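Glycosyl hydrolases family 31 family protein (PDB 6DRU) liberates alpha-xylose from the non-reducing terminal glucose of xyloglucan oligosaccharides, acting as a family 31 alpha-xylosidase. Local coordinates at residues A[267-272]-A[314-319]; A[611-616]-A[643-648]; A[647-652]-A[701-706]. One frame throughout, in Å; residues are numbered along the deposited sequence.

Contact 1: A[267-272]-A[314-319]; sequences LLAQNF and NLTGAE. With NAG (2-acetamido-2-deoxy-beta-D-glucopyranose), chain O.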
loop_
_atom_site.group_PDB
_atom_site.type_symbol
_atom_site.label_atom_id
_atom_site.label_comp_id
_atom_site.label_asym_id
_atom_site.label_seq_id
_atom_site.Cartn_x
_atom_site.Cartn_y
_atom_site.Cartn_z
ATOM N N LEU A 267 16.806 45.039 31.335
ATOM C CA LEU A 267 16.437 45.323 32.719
ATOM C C LEU A 267 16.554 44.083 33.592
ATOM O O LEU A 267 16.792 44.198 34.799
ATOM C CB LEU A 267 15.018 45.891 32.793
ATOM C CG LEU A 267 14.752 47.198 32.044
ATOM C CD1 LEU A 267 13.293 47.613 32.184
ATOM C CD2 LEU A 267 15.685 48.301 32.522
ATOM N N LEU A 268 16.390 42.896 33.006
ATOM C CA LEU A 268 16.576 41.662 33.762
ATOM C C LEU A 268 18.025 41.510 34.211
ATOM O O LEU A 268 18.296 41.160 35.366
ATOM C CB LEU A 268 16.137 40.469 32.915
ATOM C CG LEU A 268 16.282 39.072 33.513
ATOM C CD1 LEU A 268 15.395 38.911 34.734
ATOM C CD2 LEU A 268 15.914 38.054 32.456
ATOM N N ALA A 269 18.973 41.766 33.306
ATOM C CA ALA A 269 20.383 41.723 33.680
ATOM C C ALA A 269 20.719 42.811 34.692
ATOM O O ALA A 269 21.548 42.601 35.585
ATOM C CB ALA A 269 21.260 41.855 32.435
ATOM N N GLN A 270 20.091 43.982 34.564
ATOM C CA GLN A 270 20.295 45.040 35.547
ATOM C C GLN A 270 19.794 44.627 36.925
ATOM O O GLN A 270 20.385 45.011 37.941
ATOM C CB GLN A 270 19.603 46.324 35.088
ATOM C CG GLN A 270 20.070 47.575 35.812
ATOM C CD GLN A 270 21.464 48.003 35.395
ATOM O OE1 GLN A 270 21.684 48.410 34.254
ATOM N NE2 GLN A 270 22.415 47.910 36.318
ATOM N N ASN A 271 18.714 43.846 36.982
ATOM C CA ASN A 271 18.180 43.413 38.269
ATOM C C ASN A 271 19.118 42.425 38.953
ATOM O O ASN A 271 19.385 42.540 40.155
ATOM C CB ASN A 271 16.795 42.799 38.081
ATOM C CG ASN A 271 15.685 43.732 38.511
ATOM O OD1 ASN A 271 15.231 43.685 39.655
ATOM N ND2 ASN A 271 15.243 44.588 37.599
ATOM N N PHE A 272 19.618 41.436 38.207
ATOM C CA PHE A 272 20.585 40.502 38.777
ATOM C C PHE A 272 21.835 41.230 39.252
ATOM O O PHE A 272 22.405 40.889 40.295
ATOM C CB PHE A 272 20.951 39.426 37.755
ATOM C CG PHE A 272 19.947 38.315 37.658
ATOM C CD1 PHE A 272 19.973 37.262 38.556
ATOM C CD2 PHE A 272 18.979 38.322 36.669
ATOM C CE1 PHE A 272 19.052 36.235 38.470
ATOM C CE2 PHE A 272 18.055 37.300 36.578
ATOM C CZ PHE A 272 18.092 36.255 37.480
ATOM N N ASN A 314 28.027 42.494 30.357
ATOM C CA ASN A 314 28.701 43.520 31.143
ATOM C C ASN A 314 28.140 43.622 32.554
ATOM O O ASN A 314 28.885 43.927 33.492
ATOM C CB ASN A 314 28.588 44.875 30.442
ATOM C CG ASN A 314 29.424 45.949 31.112
ATOM O OD1 ASN A 314 28.953 46.628 32.026
ATOM N ND2 ASN A 314 30.662 46.111 30.663
ATOM N N LEU A 315 26.843 43.367 32.726
ATOM C CA LEU A 315 26.201 43.471 34.029
ATOM C C LEU A 315 26.306 42.183 34.839
ATOM O O LEU A 315 26.524 42.232 36.055
ATOM C CB LEU A 315 24.729 43.847 33.854
ATOM C CG LEU A 315 24.425 45.205 33.218
ATOM C CD1 LEU A 315 22.926 45.387 33.049
ATOM C CD2 LEU A 315 25.014 46.337 34.043
ATOM N N THR A 316 26.155 41.028 34.189
ATOM C CA THR A 316 26.110 39.751 34.885
ATOM C C THR A 316 27.161 38.751 34.426
ATOM O O THR A 316 27.348 37.731 35.101
ATOM C CB THR A 316 24.724 39.104 34.726
ATOM O OG1 THR A 316 24.494 38.798 33.344
ATOM C CG2 THR A 316 23.634 40.043 35.220
ATOM N N GLY A 317 27.839 38.996 33.307
ATOM C CA GLY A 317 28.729 38.009 32.734
ATOM C C GLY A 317 28.044 36.802 32.135
ATOM O O GLY A 317 28.734 35.884 31.676
ATOM N N ALA A 318 26.715 36.775 32.117
ATOM C CA ALA A 318 25.980 35.618 31.638
ATOM C C ALA A 318 25.997 35.554 30.117
ATOM O O ALA A 318 26.023 36.578 29.428
ATOM C CB ALA A 318 24.536 35.661 32.139
ATOM N N GLU A 319 25.996 34.331 29.596
ATOM C CA GLU A 319 25.793 34.131 28.174
ATOM C C GLU A 319 24.299 34.156 27.861
ATOM O O GLU A 319 23.452 34.233 28.753
ATOM C CB GLU A 319 26.426 32.819 27.717
ATOM C CG GLU A 319 27.946 32.831 27.752
ATOM C CD GLU A 319 28.562 32.467 26.414
ATOM O OE1 GLU A 319 28.517 33.302 25.485
ATOM O OE2 GLU A 319 29.099 31.344 26.293
HETATM C C1 NAG O . 31.338 47.034 31.568
HETATM C C2 NAG O . 32.397 47.098 32.663
HETATM C C3 NAG O . 32.129 48.256 33.615
HETATM C C4 NAG O . 31.880 49.549 32.847
HETATM C C5 NAG O . 30.851 49.338 31.742
HETATM C C6 NAG O . 30.659 50.611 30.925
HETATM C C7 NAG O . 33.127 44.804 32.963
HETATM C C8 NAG O . 33.008 43.555 33.786
HETATM N N2 NAG O . 32.427 45.848 33.397
HETATM O O3 NAG O . 33.252 48.428 34.486
HETATM O O4 NAG O . 31.411 50.558 33.750
HETATM O O5 NAG O . 31.284 48.284 30.885
HETATM O O6 NAG O . 29.508 50.470 30.086
HETATM O O7 NAG O . 33.820 44.857 31.961
#

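Contact 2: A[611-616]-A[643-648]; sequences RSIMRP and YMFGPR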
loop_
_atom_site.group_PDB
_atom_site.type_symbol
_atom_site.label_atom_id
_atom_site.label_comp_id
_atom_site.label_asym_id
_atom_site.label_seq_id
_atom_site.Cartn_x
_atom_site.Cartn_y
_atom_site.Cartn_z
ATOM N N ARG A 611 30.075 7.432 32.720
ATOM C CA ARG A 611 29.662 7.314 34.112
ATOM C C ARG A 611 28.420 8.164 34.340
ATOM O O ARG A 611 28.484 9.394 34.238
ATOM C CB ARG A 611 30.801 7.752 35.033
ATOM C CG ARG A 611 30.663 7.309 36.471
ATOM C CD ARG A 611 30.567 5.800 36.546
ATOM N NE ARG A 611 30.552 5.318 37.923
ATOM C CZ ARG A 611 31.600 4.769 38.526
ATOM N NH1 ARG A 611 32.745 4.634 37.869
ATOM N NH2 ARG A 611 31.506 4.353 39.782
ATOM N N SER A 612 27.292 7.521 34.633
ATOM C CA SER A 612 26.024 8.235 34.721
ATOM C C SER A 612 26.075 9.313 35.797
ATOM O O SER A 612 26.604 9.101 36.891
ATOM C CB SER A 612 24.886 7.262 35.011
ATOM O OG SER A 612 24.811 6.250 34.022
ATOM N N ILE A 613 25.519 10.480 35.474
ATOM C CA ILE A 613 25.563 11.626 36.375
ATOM C C ILE A 613 24.515 11.459 37.467
ATOM O O ILE A 613 24.859 11.252 38.636
ATOM C CB ILE A 613 25.377 12.943 35.603
ATOM C CG1 ILE A 613 26.495 13.095 34.569
ATOM C CG2 ILE A 613 25.367 14.123 36.556
ATOM C CD1 ILE A 613 26.385 14.337 33.729
ATOM N N MET A 614 23.235 11.540 37.113
ATOM C CA MET A 614 22.187 11.195 38.063
ATOM C C MET A 614 21.879 9.710 37.920
ATOM O O MET A 614 21.629 9.219 36.815
ATOM C CB MET A 614 20.935 12.059 37.877
ATOM C CG MET A 614 20.279 12.038 36.515
ATOM S SD MET A 614 18.896 13.205 36.475
ATOM C CE MET A 614 17.766 12.456 37.645
ATOM N N ARG A 615 21.912 9.000 39.044
ATOM C CA ARG A 615 22.079 7.553 39.051
ATOM C C ARG A 615 20.921 6.872 39.764
ATOM O O ARG A 615 20.716 7.109 40.966
ATOM C CB ARG A 615 23.406 7.189 39.724
ATOM C CG ARG A 615 24.616 7.850 39.082
ATOM C CD ARG A 615 25.884 7.649 39.898
ATOM N NE ARG A 615 26.264 6.244 40.004
ATOM C CZ ARG A 615 26.868 5.557 39.041
ATOM N NH1 ARG A 615 27.161 6.143 37.888
ATOM N NH2 ARG A 615 27.176 4.282 39.230
ATOM N N PRO A 616 20.146 6.031 39.082
ATOM C CA PRO A 616 19.163 5.206 39.789
ATOM C C PRO A 616 19.853 4.275 40.774
ATOM O O PRO A 616 21.012 3.894 40.597
ATOM C CB PRO A 616 18.473 4.428 38.662
ATOM C CG PRO A 616 19.418 4.503 37.503
ATOM C CD PRO A 616 20.099 5.825 37.626
ATOM N N TYR A 643 17.672 9.132 43.970
ATOM C CA TYR A 643 18.769 8.835 43.061
ATOM C C TYR A 643 20.066 9.359 43.653
ATOM O O TYR A 643 20.067 10.208 44.548
ATOM C CB TYR A 643 18.539 9.452 41.678
ATOM C CG TYR A 643 18.505 10.963 41.676
ATOM C CD1 TYR A 643 17.338 11.652 41.983
ATOM C CD2 TYR A 643 19.639 11.701 41.358
ATOM C CE1 TYR A 643 17.303 13.032 41.980
ATOM C CE2 TYR A 643 19.614 13.081 41.352
ATOM C CZ TYR A 643 18.443 13.742 41.663
ATOM O OH TYR A 643 18.410 15.118 41.658
ATOM N N MET A 644 21.173 8.839 43.134
ATOM C CA MET A 644 22.498 9.332 43.476
ATOM C C MET A 644 22.903 10.383 42.449
ATOM O O MET A 644 23.059 10.070 41.264
ATOM C CB MET A 644 23.510 8.187 43.515
ATOM C CG MET A 644 23.309 7.216 44.676
ATOM S SD MET A 644 23.797 7.861 46.290
ATOM C CE MET A 644 25.567 8.041 46.078
ATOM N N PHE A 645 23.065 11.625 42.899
ATOM C CA PHE A 645 23.568 12.699 42.045
ATOM C C PHE A 645 25.082 12.729 42.192
ATOM O O PHE A 645 25.617 13.301 43.144
ATOM C CB PHE A 645 22.935 14.034 42.419
ATOM C CG PHE A 645 23.296 15.151 41.490
ATOM C CD1 PHE A 645 22.958 15.088 40.150
ATOM C CD2 PHE A 645 23.973 16.265 41.955
ATOM C CE1 PHE A 645 23.291 16.115 39.291
ATOM C CE2 PHE A 645 24.307 17.296 41.098
ATOM C CZ PHE A 645 23.964 17.221 39.765
ATOM N N GLY A 646 25.775 12.109 41.244
ATOM C CA GLY A 646 27.188 11.861 41.379
ATOM C C GLY A 646 27.432 10.690 42.308
ATOM O O GLY A 646 26.497 10.001 42.731
ATOM N N PRO A 647 28.698 10.441 42.654
ATOM C CA PRO A 647 29.016 9.274 43.489
ATOM C C PRO A 647 28.769 9.468 44.977
ATOM O O PRO A 647 28.793 8.476 45.717
ATOM C CB PRO A 647 30.509 9.051 43.211
ATOM C CG PRO A 647 31.025 10.410 42.905
ATOM C CD PRO A 647 29.912 11.129 42.180
ATOM N N ARG A 648 28.519 10.689 45.443
ATOM C CA ARG A 648 28.468 10.951 46.876
ATOM C C ARG A 648 27.120 11.444 47.385
ATOM O O ARG A 648 26.803 11.203 48.550
ATOM C CB ARG A 648 29.544 11.977 47.271
ATOM C CG ARG A 648 30.953 11.598 46.844
ATOM C CD ARG A 648 31.580 10.605 47.811
ATOM N NE ARG A 648 32.856 10.087 47.323
ATOM C CZ ARG A 648 34.042 10.437 47.812
ATOM N NH1 ARG A 648 34.119 11.303 48.813
ATOM N NH2 ARG A 648 35.153 9.915 47.307
#

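Contact 3: A[647-652]-A[701-706]; sequences PRLLVS and IPVFHL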
loop_
_atom_site.group_PDB
_atom_site.type_symbol
_atom_site.label_atom_id
_atom_site.label_comp_id
_atom_site.label_asym_id
_atom_site.label_seq_id
_atom_site.Cartn_x
_atom_site.Cartn_y
_atom_site.Cartn_z
ATOM N N PRO A 647 28.698 10.441 42.654
ATOM C CA PRO A 647 29.016 9.274 43.489
ATOM C C PRO A 647 28.769 9.468 44.977
ATOM O O PRO A 647 28.793 8.476 45.717
ATOM C CB PRO A 647 30.509 9.051 43.211
ATOM C CG PRO A 647 31.025 10.410 42.905
ATOM C CD PRO A 647 29.912 11.129 42.180
ATOM N N ARG A 648 28.519 10.689 45.443
ATOM C CA ARG A 648 28.468 10.951 46.876
ATOM C C ARG A 648 27.120 11.444 47.385
ATOM O O ARG A 648 26.803 11.203 48.550
ATOM C CB ARG A 648 29.544 11.977 47.271
ATOM C CG ARG A 648 30.953 11.598 46.844
ATOM C CD ARG A 648 31.580 10.605 47.811
ATOM N NE ARG A 648 32.856 10.087 47.323
ATOM C CZ ARG A 648 34.042 10.437 47.812
ATOM N NH1 ARG A 648 34.119 11.303 48.813
ATOM N NH2 ARG A 648 35.153 9.915 47.307
ATOM N N LEU A 649 26.317 12.107 46.559
ATOM C CA LEU A 649 25.078 12.720 47.020
ATOM C C LEU A 649 23.889 11.810 46.741
ATOM O O LEU A 649 23.788 11.220 45.664
ATOM C CB LEU A 649 24.863 14.076 46.345
ATOM C CG LEU A 649 25.847 15.182 46.727
ATOM C CD1 LEU A 649 25.572 16.442 45.927
ATOM C CD2 LEU A 649 25.770 15.470 48.217
ATOM N N LEU A 650 22.992 11.699 47.720
ATOM C CA LEU A 650 21.722 10.999 47.564
ATOM C C LEU A 650 20.596 12.010 47.729
ATOM O O LEU A 650 20.466 12.626 48.791
ATOM C CB LEU A 650 21.584 9.863 48.578
ATOM C CG LEU A 650 20.223 9.166 48.607
ATOM C CD1 LEU A 650 20.140 8.116 47.510
ATOM C CD2 LEU A 650 19.952 8.544 49.967
ATOM N N VAL A 651 19.776 12.163 46.691
ATOM C CA VAL A 651 18.757 13.204 46.631
ATOM C C VAL A 651 17.378 12.559 46.617
ATOM O O VAL A 651 17.191 11.485 46.035
ATOM C CB VAL A 651 18.957 14.104 45.391
ATOM C CG1 VAL A 651 17.956 15.251 45.383
ATOM C CG2 VAL A 651 20.385 14.631 45.341
ATOM N N SER A 652 16.415 13.218 47.265
ATOM C CA SER A 652 15.022 12.771 47.264
ATOM C C SER A 652 14.135 13.996 47.436
ATOM O O SER A 652 14.003 14.529 48.550
ATOM C CB SER A 652 14.753 11.742 48.358
ATOM O OG SER A 652 13.381 11.390 48.396
ATOM N N ILE A 701 15.886 20.554 51.149
ATOM C CA ILE A 701 15.559 19.404 50.308
ATOM C C ILE A 701 16.302 18.190 50.852
ATOM O O ILE A 701 17.515 18.279 51.088
ATOM C CB ILE A 701 15.914 19.652 48.828
ATOM C CG1 ILE A 701 15.629 18.396 48.002
ATOM C CG2 ILE A 701 17.357 20.126 48.667
ATOM C CD1 ILE A 701 15.874 18.569 46.535
ATOM N N PRO A 702 15.625 17.062 51.080
ATOM C CA PRO A 702 16.303 15.897 51.668
ATOM C C PRO A 702 17.473 15.405 50.831
ATOM O O PRO A 702 17.292 14.881 49.728
ATOM C CB PRO A 702 15.185 14.849 51.749
ATOM C CG PRO A 702 13.925 15.651 51.813
ATOM C CD PRO A 702 14.173 16.855 50.952
ATOM N N VAL A 703 18.684 15.586 51.353
ATOM C CA VAL A 703 19.914 15.191 50.675
ATOM C C VAL A 703 20.869 14.611 51.708
ATOM O O VAL A 703 21.146 15.245 52.731
ATOM C CB VAL A 703 20.575 16.376 49.938
ATOM C CG1 VAL A 703 21.985 16.011 49.493
ATOM C CG2 VAL A 703 19.736 16.805 48.745
ATOM N N PHE A 704 21.363 13.405 51.448
ATOM C CA PHE A 704 22.418 12.786 52.233
ATOM C C PHE A 704 23.694 12.743 51.405
ATOM O O PHE A 704 23.681 12.977 50.194
ATOM C CB PHE A 704 22.027 11.371 52.674
ATOM C CG PHE A 704 20.776 11.313 53.499
ATOM C CD1 PHE A 704 19.530 11.368 52.896
ATOM C CD2 PHE A 704 20.844 11.194 54.875
ATOM C CE1 PHE A 704 18.378 11.312 53.651
ATOM C CE2 PHE A 704 19.694 11.136 55.634
ATOM C CZ PHE A 704 18.461 11.192 55.017
ATOM N N HIS A 705 24.807 12.441 52.064
ATOM C CA HIS A 705 26.065 12.346 51.341
ATOM C C HIS A 705 26.967 11.310 51.991
ATOM O O HIS A 705 26.969 11.153 53.215
ATOM C CB HIS A 705 26.772 13.706 51.263
ATOM C CG HIS A 705 27.305 14.198 52.572
ATOM N ND1 HIS A 705 28.523 13.795 53.080
ATOM C CD2 HIS A 705 26.794 15.071 53.471
ATOM C CE1 HIS A 705 28.735 14.396 54.237
ATOM N NE2 HIS A 705 27.701 15.176 54.497
ATOM N N LEU A 706 27.720 10.602 51.155
ATOM C CA LEU A 706 28.727 9.659 51.610
ATOM C C LEU A 706 30.072 10.361 51.729
ATOM O O LEU A 706 30.354 11.330 51.016
ATOM C CB LEU A 706 28.838 8.476 50.649
ATOM C CG LEU A 706 27.589 7.605 50.511
ATOM C CD1 LEU A 706 27.720 6.644 49.341
ATOM C CD2 LEU A 706 27.326 6.849 51.802
HETATM O O HOH W 1 32.424 12.862 50.060
#

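Contact 1: A[267-272]-A[314-319]
Leu315 and Thr316, near the C-terminal end of helix 305-316, pack against Ala269, Gln270 and Phe272 on helix 262-274. The side chain of Leu315 does most of this. Its CB lies 3.8 Å from Ala269 O, and CG then carries the two methyl groups out over the neighbouring helix. With CG anti to the carbonyl carbon (chi1 -63°) and the chain extended, CD1 reaches furthest in: it sits 4.0 Å from Ala269 CB and also meets the Ala269 carbonyl carbon and the backbone N of Gln270. The second branch, CD2, lies 3.8 Å from Gln270 NE2. The Gln270 chain, bent at chi2 (72°), slants across both leucine methyls and brings OE1 to 3.5 Å from Leu315 CD1. This is a van der Waals approach, and the amide's NE2 is directed instead to Asp274 on its own helix.

The two helices follow successive strands of the family 31 TIM barrel, 252-254 and 281-284, so the contact is the side-by-side packing of neighbouring outer helices in consecutive beta-alpha-beta units. The small Ala269 suits the close approach, its CA lying 6.1 Å from that of Leu315.

Thr316 fills the adjoining position with its methyl group: CG2 lies 3.7 Å from Phe272 CB and also touches Ala269 O, while the Phe272 ring turns away to meet Trp575 edge-to-face. Thr316 OG1 is hydrogen-bonded to Val312 O and accepts from Ala318 N in an ST turn, at the point where Gly317, with positive phi, takes the chain out of the helix towards strand 319-328. Asn314, Leu315 and Thr316 form an N-glycosylation sequon, and Asn314 ND2 is bonded covalently to C1 of an N-acetylglucosamine at 1.5 Å.

Contact 2: A[611-616]-A[643-648]
Met614 arches over Tyr643, placing its terminal methyl CE almost exactly above the middle of the ring, 4.1 Å from the centroid and 6° off the normal. The chain leaves with CG between the backbone N and the carbonyl carbon (chi1 57°) and bends only at its last torsion, setting the methyl, not the sulfur, against one ring face. SD stands above the same face at a greater distance, a Met-aromatic contact, while Met614 CB lies on that side too, displaced towards CE2 and 3.7 Å from Tyr643 CD2. The opposite end of the tyrosine is held by polar bonds, its OH meeting Phe550 O and Trp547 NE1. Leu503 of helix 492-508 packs on both Met614 and Tyr643.

The Phe645 ring takes the next place. Met614 CB lies at its edge, and Ile613, running alongside it in the same direction, presses CG2 to 4.0 Å from Phe645 CE1. Gly646 brings no side chain to this turn of the chain, and its backbone N donates to Ile613 O at 2.9 Å.

On the other face of the sheet Arg615 and Met644 meet through their CB atoms, 3.9 Å apart. Beyond this point they part: the methionine folds back, and the arginine chain passes Gly646 O with its CD before curling at chi3. There NH1 bonds to Ser612 O in the carbonyl plane, on a lone pair, while NE and NH2 form salt bridges to Asp620 and Asp229. Three partners thus hold this buried guanidinium.

The backbones join where Arg615 and Met644 form a hydrogen-bonded pair, with Met644 N 2.8 Å from Arg615 O, beside the non-hydrogen-bonded pair of Met614 and Phe645. It is a short antiparallel edge pairing in the C-terminal beta domain of a family 31 glycosidase.

Contact 3: A[647-652]-A[701-706]
Val651 and Val703 both set CG1 anti to the backbone N (chi1 -176° and 168°), which lays the two side chains alongside each other, pointing the same way, with their CG2 methyls 4.1 Å apart. On the same face of the sheet the extended Leu649 chain slants across its partner, placing CD2 3.7 Å from His705 CB. The imidazole of His705 swings away from this methyl, since its CG stands between the backbone N and the carbonyl carbon (chi1 69°). Leu649 CD2 also touches Val703 CG1, and Ile701 extends the apolar row by bringing CD1 to Val651 CG1.

On the opposite face Leu650 and Phe704 run side by side, with CD2 of the leucine 4.1 Å from CD1 of the ring. They form a hydrogen-bonded antiparallel pair whose two bonds, Leu650 N to Phe704 O and Phe704 N to Leu650 O, are both 2.9 Å long. Leu706 N to Arg648 O and Ser652 N to Pro702 O extend the pairing at its two ends. Beyond the first of these, a water lying in the plane of the Arg648 guanidinium accepts from NH1 at 2.6 Å and donates to Leu706 O, linking the arginine side chain to the backbone of Leu706.

Strands 649-651 and 703-705 run antiparallel in the middle of the C-terminal sheet, between strand 643-645 and strand 677-679. The Leu650 and Phe704 face packs on Leu666 of strand 661-666, while Leu712 of helix 709-712 covers Leu649 and His705.

Overall arrangement
Contacts 2 and 3 belong to one antiparallel sheet of the C-terminal domain. Their centres lie about 10 Å apart, and they share Pro647 and Arg648, where the chain turns from strand 643-645 into strand 649-651. Those strands are neighbours, with Tyr643 O 2.9 Å from Val651 N in a probable hydrogen bond, and Met644 SD packs on Leu650 CB. Contact 1 stands apart on the barrel, its centre about 32 Å from each of the others and its nearest atoms about 19 Å away. None of the three lies in the xylose pocket with Asp395 and Asp487. Contact 1 is related to it through the barrel strands, since pocket residues Leu257 and Asp285 closely follow strands 252-254 and 281-284.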